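Putative aminooxidase (Propionibacterium acnes, PDB 2B9Y) binds flavin-adenine dinucleotide and probably isomerises double bonds of unsaturated fatty acids. Local coordinates at residues D40-K45 with A220-D225; D75-K80 with E210-T215; W161-T166 with Y297-M302. One frame throughout, in Å; residues are numbered along the deposited sequence.

Contact 1 (D40-K45 with A220-D225); sequences DHVGGK and AERNVD. With FAD (flavin-adenine dinucleotide), chain F; BU1 (1,4-butanediol), chain K.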
loop_
_atom_site.group_PDB
_atom_site.type_symbol
_atom_site.label_atom_id
_atom_site.label_comp_id
_atom_site.label_asym_id
_atom_site.label_seq_id
_atom_site.Cartn_x
_atom_site.Cartn_y
_atom_site.Cartn_z
ATOM N N ASP A 40 -13.776 8.695 11.838
ATOM C CA ASP A 40 -13.704 8.658 13.294
ATOM C C ASP A 40 -12.543 7.829 13.826
ATOM O O ASP A 40 -12.448 7.603 15.023
ATOM C CB ASP A 40 -15.019 8.141 13.880
ATOM C CG ASP A 40 -15.207 6.655 13.708
ATOM O OD1 ASP A 40 -16.146 6.147 14.359
ATOM O OD2 ASP A 40 -14.459 5.995 12.942
ATOM N N HIS A 41 -11.652 7.398 12.943
ATOM C CA HIS A 41 -10.610 6.452 13.308
ATOM C C HIS A 41 -9.302 6.754 12.612
ATOM O O HIS A 41 -9.265 7.463 11.596
ATOM C CB HIS A 41 -11.052 5.009 13.019
ATOM C CG HIS A 41 -11.376 4.733 11.586
ATOM N ND1 HIS A 41 -12.618 4.978 11.040
ATOM C CD2 HIS A 41 -10.628 4.192 10.592
ATOM C CE1 HIS A 41 -12.611 4.626 9.763
ATOM N NE2 HIS A 41 -11.418 4.135 9.469
ATOM N N VAL A 42 -8.230 6.223 13.194
ATOM C CA VAL A 42 -6.883 6.406 12.686
ATOM C C VAL A 42 -6.280 5.073 12.186
ATOM O O VAL A 42 -6.746 3.985 12.545
ATOM C CB VAL A 42 -5.969 7.094 13.750
ATOM C CG1 VAL A 42 -6.634 8.391 14.253
ATOM C CG2 VAL A 42 -5.614 6.162 14.917
ATOM N N GLY A 43 -5.270 5.192 11.321
ATOM C CA GLY A 43 -4.572 4.057 10.715
ATOM C C GLY A 43 -4.871 3.821 9.238
ATOM O O GLY A 43 -4.159 3.037 8.571
ATOM N N GLY A 44 -5.922 4.466 8.723
ATOM C CA GLY A 44 -6.330 4.284 7.328
ATOM C C GLY A 44 -6.504 2.837 6.893
ATOM O O GLY A 44 -7.349 2.105 7.424
ATOM N N LYS A 45 -5.693 2.414 5.928
ATOM C CA LYS A 45 -5.822 1.076 5.355
ATOM C C LYS A 45 -5.104 0.026 6.231
ATOM O O LYS A 45 -5.073 -1.154 5.885
ATOM C CB LYS A 45 -5.266 1.030 3.935
ATOM C CG LYS A 45 -6.032 1.788 2.821
ATOM C CD LYS A 45 -5.265 1.499 1.505
ATOM C CE LYS A 45 -5.433 2.503 0.424
ATOM N NZ LYS A 45 -4.698 3.726 0.600
ATOM N N ALA A 220 -4.406 13.084 16.310
ATOM C CA ALA A 220 -5.250 13.538 15.221
ATOM C C ALA A 220 -6.614 14.097 15.642
ATOM O O ALA A 220 -7.291 13.567 16.534
ATOM C CB ALA A 220 -5.458 12.384 14.218
ATOM N N GLU A 221 -7.040 15.133 14.934
ATOM C CA GLU A 221 -8.406 15.584 14.994
ATOM C C GLU A 221 -9.211 14.709 14.049
ATOM O O GLU A 221 -8.851 14.569 12.880
ATOM C CB GLU A 221 -8.532 17.053 14.576
ATOM C CG GLU A 221 -7.689 18.034 15.380
ATOM C CD GLU A 221 -8.248 18.268 16.774
ATOM O OE1 GLU A 221 -9.483 18.083 16.939
ATOM O OE2 GLU A 221 -7.462 18.636 17.697
ATOM N N ARG A 222 -10.301 14.137 14.548
ATOM C CA ARG A 222 -11.119 13.191 13.771
ATOM C C ARG A 222 -12.468 13.771 13.342
ATOM O O ARG A 222 -12.889 14.812 13.828
ATOM C CB ARG A 222 -11.336 11.927 14.590
ATOM C CG ARG A 222 -10.045 11.426 15.232
ATOM C CD ARG A 222 -10.180 9.987 15.659
ATOM N NE ARG A 222 -9.219 9.593 16.683
ATOM C CZ ARG A 222 -9.164 8.374 17.208
ATOM N NH1 ARG A 222 -10.007 7.442 16.781
ATOM N NH2 ARG A 222 -8.276 8.074 18.157
ATOM N N ASN A 223 -13.122 13.092 12.416
ATOM C CA ASN A 223 -14.386 13.559 11.884
ATOM C C ASN A 223 -14.291 14.990 11.329
ATOM O O ASN A 223 -15.217 15.788 11.481
ATOM C CB ASN A 223 -15.486 13.472 12.968
ATOM C CG ASN A 223 -15.577 12.096 13.589
ATOM O OD1 ASN A 223 -15.899 11.121 12.902
ATOM N ND2 ASN A 223 -15.237 11.994 14.878
ATOM N N VAL A 224 -13.164 15.312 10.693
ATOM C CA VAL A 224 -12.970 16.636 10.122
ATOM C C VAL A 224 -13.363 16.607 8.649
ATOM O O VAL A 224 -12.698 15.953 7.845
ATOM C CB VAL A 224 -11.529 17.097 10.253
ATOM C CG1 VAL A 224 -11.368 18.472 9.587
ATOM C CG2 VAL A 224 -11.094 17.116 11.741
ATOM N N ASP A 225 -14.464 17.277 8.314
ATOM C CA ASP A 225 -14.991 17.323 6.940
ATOM C C ASP A 225 -14.506 18.604 6.280
ATOM O O ASP A 225 -15.107 19.658 6.453
ATOM C CB ASP A 225 -16.513 17.247 6.958
ATOM C CG ASP A 225 -17.135 17.224 5.566
ATOM O OD1 ASP A 225 -16.436 17.465 4.557
ATOM O OD2 ASP A 225 -18.364 16.979 5.483
HETATM P PA FAD F . -4.129 5.462 3.921
HETATM O O1A FAD F . -3.825 4.279 4.808
HETATM O O2A FAD F . -5.175 5.248 2.856
HETATM O O5B FAD F . -4.621 6.644 4.899
HETATM C C5B FAD F . -5.235 7.785 4.348
HETATM C C4B FAD F . -5.956 8.534 5.456
HETATM O O4B FAD F . -6.433 9.777 4.985
HETATM C C3B FAD F . -7.161 7.766 5.993
HETATM O O3B FAD F . -7.187 7.836 7.403
HETATM C C2B FAD F . -8.350 8.476 5.390
HETATM O O2B FAD F . -9.493 8.360 6.203
HETATM C C1B FAD F . -7.802 9.896 5.326
HETATM N N9A FAD F . -8.467 10.779 4.363
HETATM C C8A FAD F . -8.827 10.498 3.074
HETATM N N7A FAD F . -9.398 11.591 2.529
HETATM C C5A FAD F . -9.420 12.577 3.452
HETATM C C6A FAD F . -9.889 13.882 3.432
HETATM N N6A FAD F . -10.506 14.400 2.363
HETATM N N1A FAD F . -9.748 14.642 4.569
HETATM C C2A FAD F . -9.159 14.132 5.703
HETATM N N3A FAD F . -8.695 12.845 5.737
HETATM C C4A FAD F . -8.827 12.074 4.619
HETATM N N1 FAD F . 0.861 -2.425 3.309
HETATM C C2 FAD F . 1.966 -3.115 3.744
HETATM O O2 FAD F . 3.002 -2.518 4.022
HETATM N N3 FAD F . 1.908 -4.487 3.861
HETATM C C4 FAD F . 0.746 -5.175 3.551
HETATM O O4 FAD F . 0.648 -6.398 3.807
HETATM C C4X FAD F . -0.371 -4.493 3.098
HETATM N N5 FAD F . -1.508 -5.173 2.717
HETATM C C5X FAD F . -2.638 -4.471 2.444
HETATM C C6 FAD F . -3.798 -5.183 2.226
HETATM C C7 FAD F . -4.982 -4.515 2.040
HETATM C C7M FAD F . -6.210 -5.330 1.819
HETATM C C8 FAD F . -4.997 -3.120 2.081
HETATM C C8M FAD F . -6.284 -2.345 1.945
HETATM C C9 FAD F . -3.818 -2.406 2.292
HETATM C C9A FAD F . -2.616 -3.073 2.473
HETATM N N10 FAD F . -1.395 -2.408 2.617
HETATM C C10 FAD F . -0.297 -3.107 2.999
HETATM C "C1'" FAD F . -1.135 -0.993 2.186
HETATM C "C2'" FAD F . -1.032 -0.050 3.405
HETATM O "O2'" FAD F . -2.055 -0.295 4.360
HETATM C "C3'" FAD F . -1.143 1.404 2.934
HETATM O "O3'" FAD F . -0.215 1.599 1.897
HETATM C "C4'" FAD F . -0.894 2.423 4.044
HETATM O "O4'" FAD F . -1.937 2.438 4.990
HETATM C "C5'" FAD F . -0.806 3.785 3.404
HETATM O "O5'" FAD F . -0.832 4.797 4.387
HETATM P P FAD F . -1.350 6.247 3.911
HETATM O O1P FAD F . -1.374 7.173 5.115
HETATM O O2P FAD F . -0.413 6.707 2.831
HETATM O O3P FAD F . -2.780 5.978 3.197
HETATM C C1 BU1 K . -7.553 14.425 19.957
HETATM C C2 BU1 K . -8.967 14.257 19.404
HETATM C C3 BU1 K . -9.293 15.393 18.454
HETATM C C4 BU1 K . -10.731 15.446 17.898
HETATM O O5 BU1 K . -7.218 15.755 20.420
HETATM O O6 BU1 K . -11.264 14.166 17.597
#
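D40 and V42 meet R222 at the margin of the Rossmann-type FAD-binding fold, where the loop that follows strand 33-36 is flanked by the loop leading into strand 226-230. The compact part is the patch around V42. V42 CG1 lies over one face of the R222 guanidinium, off toward its rim and 3.7 Å from NE, the two side chains crossing at about a right angle. A220 CB backs V42 CG1 at 4.2 Å. R222 is extended from CG to NE, and this straight chain carries NH1 to the backbone of D40, whose O receives a hydrogen bond of 3.0 Å and 158° near the guanidinium plane. The outer part is looser and exposed: N223 OD1 merely touches D40 CB at 3.3 Å, and the D40 carboxylate turns back to its own neighbour, taking a hydrogen bond from H41 ND1. Further along, the same loop passes two glycines and reaches the cofactor. G44, with positive phi, brings its CA to 3.6 Å from FAD O1A. K45, which also forms a salt bridge with E401, then grips the phosphate twice: its N binds O1A at 2.9 Å, and its NZ binds O2A at 2.8 Å.

Contact 2 (D75-K80 with E210-T215); sequences DRTGDK and EHLNAT. With BU1 (1,4-butanediol), chain L.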
loop_
_atom_site.group_PDB
_atom_site.type_symbol
_atom_site.label_atom_id
_atom_site.label_comp_id
_atom_site.label_asym_id
_atom_site.label_seq_id
_atom_site.Cartn_x
_atom_site.Cartn_y
_atom_site.Cartn_z
ATOM N N ASP A 75 9.379 1.192 18.225
ATOM C CA ASP A 75 10.297 1.647 19.283
ATOM C C ASP A 75 9.638 2.721 20.135
ATOM O O ASP A 75 9.812 2.755 21.344
ATOM C CB ASP A 75 11.578 2.259 18.725
ATOM C CG ASP A 75 12.501 1.257 18.095
ATOM O OD1 ASP A 75 12.344 0.026 18.303
ATOM O OD2 ASP A 75 13.407 1.740 17.363
ATOM N N ARG A 76 8.923 3.619 19.469
ATOM C CA ARG A 76 8.244 4.727 20.124
ATOM C C ARG A 76 6.983 4.295 20.851
ATOM O O ARG A 76 6.682 4.790 21.926
ATOM C CB ARG A 76 7.895 5.798 19.094
ATOM C CG ARG A 76 7.112 6.992 19.636
ATOM C CD ARG A 76 7.095 8.142 18.621
ATOM N NE ARG A 76 6.217 9.191 19.098
ATOM C CZ ARG A 76 6.507 10.481 19.243
ATOM N NH1 ARG A 76 7.662 10.988 18.854
ATOM N NH2 ARG A 76 5.588 11.287 19.760
ATOM N N THR A 77 6.223 3.382 20.264
ATOM C CA THR A 77 4.931 3.053 20.837
ATOM C C THR A 77 4.998 1.966 21.885
ATOM O O THR A 77 4.104 1.875 22.692
ATOM C CB THR A 77 3.921 2.636 19.779
ATOM O OG1 THR A 77 4.283 1.354 19.252
ATOM C CG2 THR A 77 3.814 3.697 18.693
ATOM N N GLY A 78 6.041 1.144 21.856
ATOM C CA GLY A 78 6.147 -0.031 22.721
ATOM C C GLY A 78 5.564 -1.302 22.120
ATOM O O GLY A 78 5.583 -2.369 22.739
ATOM N N ASP A 79 5.032 -1.190 20.913
ATOM C CA ASP A 79 4.488 -2.359 20.212
ATOM C C ASP A 79 5.567 -3.381 19.794
ATOM O O ASP A 79 6.763 -3.059 19.652
ATOM C CB ASP A 79 3.629 -1.909 19.034
ATOM C CG ASP A 79 2.322 -1.236 19.489
ATOM O OD1 ASP A 79 1.499 -1.921 20.117
ATOM O OD2 ASP A 79 2.100 -0.042 19.197
ATOM N N LYS A 80 5.123 -4.636 19.673
ATOM C CA LYS A 80 6.000 -5.767 19.384
ATOM C C LYS A 80 5.373 -6.556 18.243
ATOM O O LYS A 80 4.146 -6.613 18.137
ATOM C CB LYS A 80 6.154 -6.688 20.625
ATOM C CG LYS A 80 6.618 -5.995 21.885
ATOM C CD LYS A 80 8.122 -5.817 21.870
ATOM C CE LYS A 80 8.623 -4.710 22.799
ATOM N NZ LYS A 80 10.135 -4.575 22.660
ATOM N N GLU A 210 -2.758 3.408 16.040
ATOM C CA GLU A 210 -3.564 3.968 17.115
ATOM C C GLU A 210 -2.660 4.388 18.291
ATOM O O GLU A 210 -2.830 5.461 18.881
ATOM C CB GLU A 210 -4.608 2.953 17.600
ATOM C CG GLU A 210 -5.658 2.628 16.556
ATOM C CD GLU A 210 -6.557 1.465 16.924
ATOM O OE1 GLU A 210 -6.080 0.436 17.489
ATOM O OE2 GLU A 210 -7.758 1.606 16.647
ATOM N N HIS A 211 -1.699 3.524 18.610
ATOM C CA HIS A 211 -0.753 3.806 19.662
ATOM C C HIS A 211 0.199 4.938 19.315
ATOM O O HIS A 211 0.564 5.732 20.207
ATOM C CB HIS A 211 -0.025 2.530 20.076
ATOM C CG HIS A 211 -0.966 1.468 20.541
ATOM N ND1 HIS A 211 -0.613 0.134 20.645
ATOM C CD2 HIS A 211 -2.282 1.541 20.872
ATOM C CE1 HIS A 211 -1.663 -0.556 21.061
ATOM N NE2 HIS A 211 -2.689 0.271 21.190
ATOM N N LEU A 212 0.592 5.035 18.045
ATOM C CA LEU A 212 1.468 6.129 17.617
ATOM C C LEU A 212 0.742 7.464 17.802
ATOM O O LEU A 212 1.286 8.396 18.388
ATOM C CB LEU A 212 1.924 5.949 16.161
ATOM C CG LEU A 212 2.734 7.111 15.571
ATOM C CD1 LEU A 212 3.974 7.445 16.461
ATOM C CD2 LEU A 212 3.097 6.877 14.080
ATOM N N ASN A 213 -0.493 7.525 17.298
ATOM C CA ASN A 213 -1.367 8.697 17.450
ATOM C C ASN A 213 -1.428 9.168 18.893
ATOM O O ASN A 213 -1.326 10.347 19.164
ATOM C CB ASN A 213 -2.775 8.342 16.951
ATOM C CG ASN A 213 -3.721 9.533 16.909
ATOM O OD1 ASN A 213 -3.449 10.534 16.226
ATOM N ND2 ASN A 213 -4.859 9.425 17.629
ATOM N N ALA A 214 -1.556 8.230 19.817
ATOM C CA ALA A 214 -1.686 8.545 21.245
ATOM C C ALA A 214 -0.400 9.109 21.842
ATOM O O ALA A 214 -0.447 9.988 22.707
ATOM C CB ALA A 214 -2.137 7.326 22.017
ATOM N N THR A 215 0.746 8.641 21.344
ATOM C CA THR A 215 2.035 9.184 21.755
ATOM C C THR A 215 2.307 10.569 21.165
ATOM O O THR A 215 3.239 11.264 21.602
ATOM C CB THR A 215 3.237 8.310 21.294
ATOM O OG1 THR A 215 3.360 8.415 19.865
ATOM C CG2 THR A 215 3.082 6.852 21.730
HETATM C C1 BU1 L . 2.097 -0.795 23.281
HETATM C C2 BU1 L . 1.359 -2.129 23.479
HETATM C C3 BU1 L . 0.502 -2.149 24.752
HETATM C C4 BU1 L . -0.280 -3.451 24.951
HETATM O O5 BU1 L . 2.744 -0.308 24.478
HETATM O O6 BU1 L . -1.003 -3.773 23.762
#
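T77 lays its methyl group on the backbone of helix 205-215, with CG2 3.5 Å from L212 CA, where the C-terminal end of helix 68-77 comes up against it. This close approach of two helices is flanked by polar grips. At one end R76, whose chain is extended from CG to NE, crosses L212 at about a right angle and holds T215 side-on with two nitrogens. NE points almost straight at T215 OG1 (3.1 Å, 178°) in the guanidinium plane, whereas NH2 reaches T215 O at 3.0 Å from above the carbonyl plane, through a more bent bond. The guanidinium is shared with helix 16-27, since NH1 binds Q27 and NH2 forms a salt bridge with E26. At the other end D79 faces H211, the carboxylate and ring planes only 14° apart. H211 ND1 reaches both oxygens close to the ring plane, 3.0 Å from D79 OD1 and 3.1 Å from D79 OD2, each using its syn lone pair. T77 OG1 accepts from D79 N, an ST turn, and also donates to D79 OD2, on the anti side but well out of the carboxylate plane, which helps hold the carboxylate. With chi1 at 70°, T77 directs OG1 into this turn while CG2 faces the neighbouring helix. G78, whose positive phi ends helix 68-77, makes the bend between them. The paired acceptors imply that ND1 carries a proton, and the nearby carboxylate would probably raise the affinity of the imidazole for a second one.

Contact 3 (W161-T166 with Y297-M302); sequences WINPFT and YVPDNM. With BU1 (1,4-butanediol), chain G.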
loop_
_atom_site.group_PDB
_atom_site.type_symbol
_atom_site.label_atom_id
_atom_site.label_comp_id
_atom_site.label_asym_id
_atom_site.label_seq_id
_atom_site.Cartn_x
_atom_site.Cartn_y
_atom_site.Cartn_z
ATOM N N TRP A 161 7.807 -13.063 -8.053
ATOM C CA TRP A 161 7.410 -11.692 -7.733
ATOM C C TRP A 161 5.903 -11.503 -7.732
ATOM O O TRP A 161 5.405 -10.659 -7.023
ATOM C CB TRP A 161 8.073 -10.696 -8.707
ATOM C CG TRP A 161 9.192 -9.930 -8.096
ATOM C CD1 TRP A 161 9.106 -8.710 -7.500
ATOM C CD2 TRP A 161 10.556 -10.345 -7.974
ATOM N NE1 TRP A 161 10.328 -8.336 -7.017
ATOM C CE2 TRP A 161 11.240 -9.320 -7.300
ATOM C CE3 TRP A 161 11.260 -11.489 -8.356
ATOM C CZ2 TRP A 161 12.597 -9.400 -7.006
ATOM C CZ3 TRP A 161 12.605 -11.571 -8.073
ATOM C CH2 TRP A 161 13.266 -10.532 -7.408
ATOM N N ILE A 162 5.177 -12.278 -8.536
ATOM C CA ILE A 162 3.736 -12.034 -8.727
ATOM C C ILE A 162 2.931 -12.237 -7.434
ATOM O O ILE A 162 2.064 -11.444 -7.137
ATOM C CB ILE A 162 3.141 -12.874 -9.905
ATOM C CG1 ILE A 162 1.771 -12.302 -10.346
ATOM C CG2 ILE A 162 3.065 -14.326 -9.538
ATOM C CD1 ILE A 162 1.180 -12.902 -11.618
ATOM N N ASN A 163 3.254 -13.276 -6.664
ATOM C CA ASN A 163 2.445 -13.686 -5.523
ATOM C C ASN A 163 2.236 -12.611 -4.450
ATOM O O ASN A 163 1.096 -12.353 -4.081
ATOM C CB ASN A 163 3.000 -14.970 -4.888
ATOM C CG ASN A 163 3.022 -16.148 -5.866
ATOM O OD1 ASN A 163 2.076 -16.364 -6.612
ATOM N ND2 ASN A 163 4.119 -16.893 -5.866
ATOM N N PRO A 164 3.323 -11.960 -3.975
ATOM C CA PRO A 164 3.161 -10.822 -3.043
ATOM C C PRO A 164 2.868 -9.442 -3.711
ATOM O O PRO A 164 2.886 -8.419 -3.036
ATOM C CB PRO A 164 4.509 -10.789 -2.319
ATOM C CG PRO A 164 5.473 -11.266 -3.344
ATOM C CD PRO A 164 4.750 -12.238 -4.238
ATOM N N PHE A 165 2.584 -9.431 -5.006
ATOM C CA PHE A 165 2.282 -8.210 -5.725
ATOM C C PHE A 165 0.870 -8.176 -6.307
ATOM O O PHE A 165 0.011 -7.407 -5.839
ATOM C CB PHE A 165 3.318 -7.952 -6.826
ATOM C CG PHE A 165 3.250 -6.565 -7.358
ATOM C CD1 PHE A 165 3.923 -5.543 -6.712
ATOM C CD2 PHE A 165 2.444 -6.268 -8.451
ATOM C CE1 PHE A 165 3.819 -4.247 -7.167
ATOM C CE2 PHE A 165 2.339 -4.982 -8.927
ATOM C CZ PHE A 165 3.023 -3.968 -8.286
ATOM N N THR A 166 0.614 -8.981 -7.335
ATOM C CA THR A 166 -0.714 -8.956 -7.956
ATOM C C THR A 166 -1.787 -9.378 -6.940
ATOM O O THR A 166 -2.819 -8.714 -6.806
ATOM C CB THR A 166 -0.785 -9.830 -9.233
ATOM O OG1 THR A 166 0.171 -9.344 -10.187
ATOM C CG2 THR A 166 -2.180 -9.777 -9.840
ATOM N N TYR A 297 -2.844 -19.286 -1.960
ATOM C CA TYR A 297 -2.583 -18.416 -3.092
ATOM C C TYR A 297 -2.960 -19.127 -4.378
ATOM O O TYR A 297 -2.698 -20.335 -4.527
ATOM C CB TYR A 297 -1.106 -18.053 -3.174
ATOM C CG TYR A 297 -0.653 -17.047 -2.172
ATOM C CD1 TYR A 297 -0.316 -15.761 -2.548
ATOM C CD2 TYR A 297 -0.548 -17.388 -0.824
ATOM C CE1 TYR A 297 0.116 -14.825 -1.601
ATOM C CE2 TYR A 297 -0.139 -16.476 0.112
ATOM C CZ TYR A 297 0.202 -15.185 -0.273
ATOM O OH TYR A 297 0.617 -14.280 0.699
ATOM N N VAL A 298 -3.536 -18.366 -5.323
ATOM C CA VAL A 298 -4.024 -18.921 -6.589
ATOM C C VAL A 298 -3.502 -18.155 -7.817
ATOM O O VAL A 298 -4.215 -17.343 -8.403
ATOM C CB VAL A 298 -5.556 -18.966 -6.638
ATOM C CG1 VAL A 298 -6.019 -19.804 -7.852
ATOM C CG2 VAL A 298 -6.125 -19.486 -5.330
ATOM N N PRO A 299 -2.244 -18.405 -8.200
ATOM C CA PRO A 299 -1.620 -17.776 -9.373
ATOM C C PRO A 299 -2.437 -17.777 -10.646
ATOM O O PRO A 299 -2.403 -16.780 -11.377
ATOM C CB PRO A 299 -0.328 -18.579 -9.530
ATOM C CG PRO A 299 -0.016 -18.959 -8.096
ATOM C CD PRO A 299 -1.298 -19.277 -7.477
ATOM N N ASP A 300 -3.165 -18.871 -10.896
ATOM C CA ASP A 300 -4.061 -18.988 -12.045
ATOM C C ASP A 300 -5.014 -17.800 -12.067
ATOM O O ASP A 300 -5.294 -17.243 -13.140
ATOM C CB ASP A 300 -4.870 -20.301 -12.020
ATOM C CG ASP A 300 -4.036 -21.529 -12.358
ATOM O OD1 ASP A 300 -2.944 -21.360 -12.870
ATOM O OD2 ASP A 300 -4.450 -22.693 -12.118
ATOM N N ASN A 301 -5.501 -17.407 -10.881
ATOM C CA ASN A 301 -6.465 -16.300 -10.747
ATOM C C ASN A 301 -5.802 -14.918 -10.674
ATOM O O ASN A 301 -6.484 -13.916 -10.566
ATOM C CB ASN A 301 -7.375 -16.533 -9.527
ATOM C CG ASN A 301 -8.396 -17.635 -9.760
ATOM O OD1 ASN A 301 -8.543 -18.119 -10.897
ATOM N ND2 ASN A 301 -9.106 -18.049 -8.690
ATOM N N MET A 302 -4.474 -14.883 -10.719
ATOM C CA MET A 302 -3.700 -13.638 -10.813
ATOM C C MET A 302 -3.486 -13.139 -12.251
ATOM O O MET A 302 -2.982 -12.040 -12.450
ATOM C CB MET A 302 -2.340 -13.816 -10.119
ATOM C CG MET A 302 -2.456 -14.020 -8.599
ATOM S SD MET A 302 -0.855 -14.313 -7.837
ATOM C CE MET A 302 -1.351 -15.424 -6.513
HETATM C C1 BU1 G . -1.580 -13.878 2.815
HETATM C C2 BU1 G . -2.704 -12.836 2.717
HETATM C C3 BU1 G . -2.310 -11.782 1.681
HETATM C C4 BU1 G . -3.401 -10.743 1.398
HETATM O O5 BU1 G . -1.648 -14.801 3.919
HETATM O O6 BU1 G . -2.879 -9.399 1.193
#
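The turn that follows strand 295-297, an inner strand of the mixed sheet beside strand 88-91, packs here against the chain leaving helix 158-162, and M302 contributes the largest share of the buried surface. Its CB rests 3.9 Å from I162 CD1, and T166 CG2 lies close to M302 O at 3.5 Å. The side chain runs on from there across N163 at about a right angle. With CG anti to the carbonyl carbon (chi1 -66°) and a bend at chi3, the thioether is brought beside the asparagine, where M302 CE is 3.6 Å from N163 OD1. P299 CG approaches N163 OD1 at 3.6 Å, so the amide oxygen is flanked by two carbon groups. No hydrogen bond links the two segments; the join rests on van der Waals contact. I162 O accepts from F165 N and T166 N of its own turn, and T166 OG1 is bonded to G171 O. F90 of strand 88-91 touches N163, Y297 and P299, continuing the packing into the sheet. Y297 closes the contact on the side of a bound butanediol, whose C1 is 3.1 Å from Y297 OH. Its ring turns an edge to the asparagine backbone, placing Y297 CE1 3.6 Å from N163 O, near the ring plane.

How the contacts relate
From the N terminus, the chain leaves strand 33-36 through 40-45, the first half of contact 1, and runs down helix 68-77 into contact 2. It then crosses to 161-166 before returning along helix 205-215, which closes contact 2, and 220-225 closes contact 1 soon after. Contact 2 is therefore nested within the loop of contact 1. The two also touch, N213 OD1 accepting a probable hydrogen bond from A220 N, and together they knit the nucleotide-binding region to helices 68-77 and 205-215. Contact 3 closes last, at 297-302, and crosses both others. Its centre lies about 32 Å from that of contact 1, beyond the chain's centre, joining helix 158-162 to the mixed sheet.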